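Local structure of StiE protein (Stigmatella aurantiaca, 6ECX) at residues F37-V42 against R74-V79; I190-V195 against Y285-V290. The protein belongs to a polyketide synthase, and the piece in this structure is its O-methyltransferase domain, which binds S-adenosylmethionine as methyl donor. All coordinates share one frame; numbering follows the deposited sequence.

Contact 1: F37-V42 against R74-V79; sequences FLTWGV and RELRRV. With SAM (S-adenosylmethionine), chain B.
The guanidinium of Arg77 lies flat on the ring of Phe37 at the methionine end of the S-adenosylmethionine (SAM) pocket, where loop 37-42 and helix 64-80 of the Rossmann-like methyltransferase fold meet. From CB the Arg77 chain turns about its CB-CG bond (chi2 78°), then runs extended; CB, CG and CD serve as the spacer that brings the flat end over the ring. NE sits 3.7 Å from Phe37 CE1 and CZ 3.4 Å from Phe37 CD1. The planes are tilted by 24° and the charge is off-centre, making a displaced cation-pi stack. NH1 comes so close to Thr39 OG1, at 2.5 Å and a bent 123°, that the weak bond is doubtful. Arg77 NH2 lies 2.9 Å from the carboxylate atom SAM O and also forms a salt bridge with Asp102. The cofactor oxygen at the edge, the ring on one face and this salt bridge together probably limit the rotation of the group. The other carboxylate oxygen, SAM OXT, accepts a hydrogen bond of 3.1 Å from Leu38 N, so loop backbone and helix side chain share one carboxylate. Farther along, Val42 CG2 packs 4.0 Å from Leu76 CD1. The side edge of Arg78, NE and NH2, grips one oxygen each of Glu75, whose OE2 is also bonded to Tyr315. Standing anti to the backbone N, Glu75 CG lies 3.7 Å from both CB and CG1 of Val42.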
# COMPACT_ATOMS: atom_id res chain seq x y z
N PHE A 37 -2.13 -4.42 -10.62
CA PHE A 37 -1.99 -3.75 -9.32
C PHE A 37 -2.70 -4.56 -8.24
O PHE A 37 -3.87 -4.93 -8.41
CB PHE A 37 -2.57 -2.34 -9.38
CG PHE A 37 -1.62 -1.31 -9.93
CD1 PHE A 37 -0.30 -1.28 -9.53
CD2 PHE A 37 -2.07 -0.37 -10.85
CE1 PHE A 37 0.57 -0.34 -10.04
CE2 PHE A 37 -1.20 0.58 -11.36
CZ PHE A 37 0.12 0.60 -10.95
N LEU A 38 -2.01 -4.81 -7.13
CA LEU A 38 -2.56 -5.56 -6.00
C LEU A 38 -3.12 -4.64 -4.91
O LEU A 38 -3.35 -5.10 -3.78
CB LEU A 38 -1.51 -6.51 -5.43
CG LEU A 38 -1.07 -7.61 -6.40
CD1 LEU A 38 0.00 -8.51 -5.79
CD2 LEU A 38 -2.26 -8.44 -6.87
N THR A 39 -3.33 -3.37 -5.21
CA THR A 39 -4.21 -2.50 -4.44
C THR A 39 -5.38 -2.14 -5.33
O THR A 39 -5.32 -2.31 -6.56
CB THR A 39 -3.51 -1.21 -4.00
OG1 THR A 39 -3.51 -0.29 -5.09
CG2 THR A 39 -2.08 -1.48 -3.55
N TRP A 40 -6.44 -1.62 -4.73
CA TRP A 40 -7.64 -1.32 -5.50
C TRP A 40 -8.21 0.01 -5.02
O TRP A 40 -8.41 0.20 -3.82
CB TRP A 40 -8.62 -2.49 -5.38
CG TRP A 40 -7.96 -3.76 -5.92
CD1 TRP A 40 -7.75 -4.06 -7.23
CD2 TRP A 40 -7.38 -4.84 -5.17
NE1 TRP A 40 -7.10 -5.27 -7.35
CE2 TRP A 40 -6.86 -5.76 -6.10
CE3 TRP A 40 -7.25 -5.12 -3.80
CZ2 TRP A 40 -6.23 -6.95 -5.71
CZ3 TRP A 40 -6.62 -6.30 -3.42
CH2 TRP A 40 -6.12 -7.20 -4.37
N GLY A 41 -8.50 0.90 -5.98
CA GLY A 41 -8.29 2.33 -5.78
C GLY A 41 -9.39 3.35 -5.55
O GLY A 41 -10.45 3.06 -4.99
N VAL A 42 -9.12 4.58 -5.98
CA VAL A 42 -9.85 5.77 -5.56
C VAL A 42 -10.98 6.05 -6.55
O VAL A 42 -10.75 6.47 -7.69
CB VAL A 42 -8.90 6.98 -5.44
CG1 VAL A 42 -9.67 8.28 -5.29
CG2 VAL A 42 -7.95 6.78 -4.26
N ARG A 74 -4.36 3.96 -10.60
CA ARG A 74 -3.40 5.01 -10.91
C ARG A 74 -3.65 6.25 -10.05
O ARG A 74 -2.70 6.92 -9.61
CB ARG A 74 -3.44 5.35 -12.39
CG ARG A 74 -2.81 4.28 -13.27
CD ARG A 74 -2.60 4.77 -14.69
NE ARG A 74 -3.84 4.77 -15.46
CZ ARG A 74 -4.35 3.70 -16.06
NH1 ARG A 74 -3.72 2.53 -15.98
NH2 ARG A 74 -5.48 3.79 -16.73
N GLU A 75 -4.92 6.56 -9.79
CA GLU A 75 -5.24 7.71 -8.96
C GLU A 75 -4.78 7.52 -7.51
O GLU A 75 -4.29 8.46 -6.87
CB GLU A 75 -6.74 7.98 -9.02
CG GLU A 75 -7.25 9.02 -8.02
CD GLU A 75 -6.78 10.43 -8.32
OE1 GLU A 75 -6.10 10.65 -9.35
OE2 GLU A 75 -7.10 11.33 -7.51
N LEU A 76 -4.94 6.30 -6.97
CA LEU A 76 -4.38 6.01 -5.66
C LEU A 76 -2.88 6.29 -5.64
O LEU A 76 -2.36 6.93 -4.72
CB LEU A 76 -4.67 4.56 -5.28
CG LEU A 76 -4.10 4.10 -3.94
CD1 LEU A 76 -5.05 4.48 -2.81
CD2 LEU A 76 -3.90 2.61 -3.96
N ARG A 77 -2.18 5.83 -6.68
CA ARG A 77 -0.74 6.06 -6.79
C ARG A 77 -0.40 7.55 -6.92
O ARG A 77 0.59 8.02 -6.34
CB ARG A 77 -0.19 5.32 -8.01
CG ARG A 77 0.55 4.03 -7.69
CD ARG A 77 -0.42 2.92 -7.40
NE ARG A 77 0.26 1.70 -6.99
CZ ARG A 77 -0.39 0.59 -6.64
NH1 ARG A 77 -1.72 0.58 -6.67
NH2 ARG A 77 0.28 -0.49 -6.26
N ARG A 78 -1.19 8.30 -7.71
CA ARG A 78 -0.94 9.73 -7.87
C ARG A 78 -0.94 10.42 -6.51
O ARG A 78 -0.03 11.21 -6.21
CB ARG A 78 -1.99 10.36 -8.80
CG ARG A 78 -1.68 11.81 -9.21
CD ARG A 78 -2.79 12.40 -10.10
NE ARG A 78 -4.03 12.57 -9.34
CZ ARG A 78 -4.38 13.70 -8.74
NH1 ARG A 78 -3.60 14.77 -8.82
NH2 ARG A 78 -5.52 13.76 -8.06
N VAL A 79 -1.89 10.08 -5.65
CA VAL A 79 -1.96 10.70 -4.33
C VAL A 79 -0.83 10.21 -3.43
O VAL A 79 -0.22 11.00 -2.69
CB VAL A 79 -3.34 10.46 -3.69
CG1 VAL A 79 -3.42 11.15 -2.33
CG2 VAL A 79 -4.45 10.96 -4.62
N SAM B . 2.80 -3.45 -2.98
CA SAM B . 2.26 -4.34 -4.00
C SAM B . 1.11 -3.68 -4.75
O SAM B . 0.62 -2.65 -4.30
OXT SAM B . 0.66 -4.13 -5.81
CB SAM B . 1.79 -5.64 -3.36
CG SAM B . 0.86 -5.46 -2.16
SD SAM B . 0.22 -7.06 -1.63
CE SAM B . -1.40 -6.58 -0.97
C5' SAM B . 1.25 -7.45 -0.19
C4' SAM B . 2.69 -7.80 -0.57
O4' SAM B . 3.55 -7.81 0.55
C3' SAM B . 2.87 -9.16 -1.23
O3' SAM B . 3.72 -8.94 -2.35
C2' SAM B . 3.62 -10.00 -0.20
O2' SAM B . 4.48 -10.97 -0.76
C1' SAM B . 4.43 -8.92 0.50
N9 SAM B . 4.90 -9.25 1.86
C8 SAM B . 4.13 -9.62 2.92
N7 SAM B . 4.93 -9.80 4.00
C5 SAM B . 6.21 -9.55 3.64
C6 SAM B . 7.41 -9.58 4.33
N6 SAM B . 7.45 -9.91 5.62
N1 SAM B . 8.59 -9.26 3.68
C2 SAM B . 8.58 -8.91 2.35
N3 SAM B . 7.38 -8.88 1.67
C4 SAM B . 6.21 -9.20 2.30

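Contact 2: I190-V195 against Y285-V290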
# COMPACT_ATOMS: atom_id res chain seq x y z
N ILE A 190 6.82 6.25 1.69
CA ILE A 190 5.40 6.42 1.39
C ILE A 190 4.72 5.07 1.59
O ILE A 190 5.25 4.03 1.19
CB ILE A 190 5.14 7.03 -0.00
CG1 ILE A 190 5.78 6.22 -1.11
CG2 ILE A 190 5.64 8.54 -0.07
CD1 ILE A 190 5.47 6.83 -2.51
N MET A 191 3.58 5.09 2.28
CA MET A 191 2.90 3.86 2.62
C MET A 191 1.41 4.05 2.43
O MET A 191 0.88 5.14 2.62
CB MET A 191 3.16 3.45 4.07
CG MET A 191 4.51 2.83 4.31
SD MET A 191 4.69 2.54 6.07
CE MET A 191 3.01 2.17 6.55
N ALA A 192 0.76 2.97 2.01
CA ALA A 192 -0.68 2.85 2.10
C ALA A 192 -0.97 1.76 3.13
O ALA A 192 -0.42 0.65 3.02
CB ALA A 192 -1.30 2.50 0.74
N ASP A 193 -1.77 2.09 4.14
CA ASP A 193 -2.09 1.12 5.17
C ASP A 193 -3.27 1.63 5.99
O ASP A 193 -3.82 2.70 5.73
CB ASP A 193 -0.88 0.81 6.06
CG ASP A 193 -0.76 -0.67 6.36
OD1 ASP A 193 -1.76 -1.26 6.80
OD2 ASP A 193 0.31 -1.26 6.12
N PHE A 194 -3.67 0.82 6.96
CA PHE A 194 -4.86 1.07 7.76
C PHE A 194 -4.51 1.65 9.12
O PHE A 194 -3.53 1.24 9.75
CB PHE A 194 -5.65 -0.21 7.96
CG PHE A 194 -6.24 -0.74 6.70
CD1 PHE A 194 -7.47 -0.28 6.25
CD2 PHE A 194 -5.56 -1.70 5.96
CE1 PHE A 194 -8.01 -0.77 5.08
CE2 PHE A 194 -6.10 -2.20 4.79
CZ PHE A 194 -7.33 -1.73 4.35
N VAL A 195 -5.35 2.57 9.58
CA VAL A 195 -5.33 3.10 10.93
C VAL A 195 -6.62 2.67 11.61
O VAL A 195 -7.72 2.93 11.09
CB VAL A 195 -5.18 4.63 10.94
CG1 VAL A 195 -5.36 5.18 12.35
CG2 VAL A 195 -3.82 5.06 10.35
N TYR A 285 -8.26 4.10 5.67
CA TYR A 285 -7.25 3.74 4.69
C TYR A 285 -6.46 5.00 4.40
O TYR A 285 -7.01 5.98 3.89
CB TYR A 285 -7.90 3.18 3.43
CG TYR A 285 -6.93 2.58 2.45
CD1 TYR A 285 -6.33 3.36 1.48
CD2 TYR A 285 -6.62 1.23 2.48
CE1 TYR A 285 -5.47 2.83 0.56
CE2 TYR A 285 -5.74 0.68 1.57
CZ TYR A 285 -5.17 1.50 0.61
OH TYR A 285 -4.31 0.98 -0.32
N VAL A 286 -5.18 4.99 4.75
CA VAL A 286 -4.42 6.23 4.87
C VAL A 286 -3.19 6.15 3.99
O VAL A 286 -2.54 5.10 3.90
CB VAL A 286 -4.03 6.49 6.34
CG1 VAL A 286 -3.12 7.71 6.43
CG2 VAL A 286 -5.29 6.68 7.20
N LEU A 287 -2.87 7.25 3.32
CA LEU A 287 -1.71 7.33 2.45
C LEU A 287 -0.69 8.24 3.16
O LEU A 287 -0.86 9.46 3.20
CB LEU A 287 -2.10 7.86 1.07
CG LEU A 287 -3.36 7.23 0.43
CD1 LEU A 287 -3.69 7.89 -0.91
CD2 LEU A 287 -3.19 5.73 0.25
N PHE A 288 0.34 7.61 3.74
CA PHE A 288 1.32 8.26 4.59
C PHE A 288 2.44 8.85 3.74
O PHE A 288 2.95 8.19 2.83
CB PHE A 288 1.96 7.27 5.57
CG PHE A 288 0.99 6.57 6.50
CD1 PHE A 288 0.26 5.47 6.07
CD2 PHE A 288 0.90 6.96 7.83
CE1 PHE A 288 -0.60 4.81 6.94
CE2 PHE A 288 0.05 6.30 8.71
CZ PHE A 288 -0.70 5.23 8.27
N HIS A 289 2.85 10.08 4.05
CA HIS A 289 4.11 10.62 3.56
C HIS A 289 5.00 10.91 4.77
O HIS A 289 4.65 11.74 5.61
CB HIS A 289 3.91 11.89 2.73
CG HIS A 289 5.16 12.40 2.09
ND1 HIS A 289 5.95 13.37 2.67
CD2 HIS A 289 5.78 12.05 0.94
CE1 HIS A 289 7.00 13.60 1.90
NE2 HIS A 289 6.92 12.82 0.84
N VAL A 290 6.14 10.23 4.84
CA VAL A 290 7.01 10.18 6.01
C VAL A 290 8.42 10.57 5.57
O VAL A 290 8.85 10.21 4.47
CB VAL A 290 6.98 8.77 6.63
CG1 VAL A 290 7.93 8.63 7.82
CG2 VAL A 290 5.52 8.39 7.02
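Tyr285 turns the edge of its ring toward one face of Phe194, a T-shaped pair with planes at 80°; Tyr285 CD2 is 3.6 Å from both CE1 and CZ of Phe194. Phe288 carries Val286 CG1 over the centre of one face, and Met191 O lies in the plane at its edge, 3.5 Å from CD1. With CG anti to its carbonyl carbon (chi1 -59°), Phe288 reaches along the partner strand, and its CZ meets Val195 CG2 at 3.8 Å. The T-shaped pair and Phe288 stand on opposite faces of the sheet, whose two antiparallel strands are joined by hydrogen-bonded pairs Met191-Phe288 and Asp193-Val286, with Phe288 N to Met191 O and Val286 N to Asp193 O both at 2.8 Å. Between them is the non-hydrogen-bonded pair Ala192-Leu287, where Ala192 CB fits 3.8 Å from Leu287 CD2. The carboxylate of Asp193 is bonded to Phe194 N, Tyr16 and Gly167, and Tyr285 OH to Glu164. Strand 283-292, antiparallel to both neighbours, lies between 187-196 and 226-233, as strand 7 does in class I methyltransferases. Helix 64-80 covers the face bearing Tyr285 and Leu287, helix 214-222 the face bearing Met191 and Asp193.

How the contacts relate
Contact 1 is complete before contact 2 begins in the chain, and their centres lie 12 Å apart. Helix 64-80 joins them: Arg77 and Glu75 meet the loop 37-42, while Leu76 and Val79 also pack on strand 283-292. Leu76 CD1 sits 3.8 Å from both Tyr285 CE1 and Leu287 CD2, and Val79 CG1 is 3.6 Å from Leu287 CD1. The antiparallel part of the central sheet in contact 2 is thus the floor under the helix that supplies Arg77 to the cofactor site in contact 1. The side chain of Tyr285 is about 7 Å from bound S-adenosylmethionine, while loop 37-42 and helix 64-80 touch it directly.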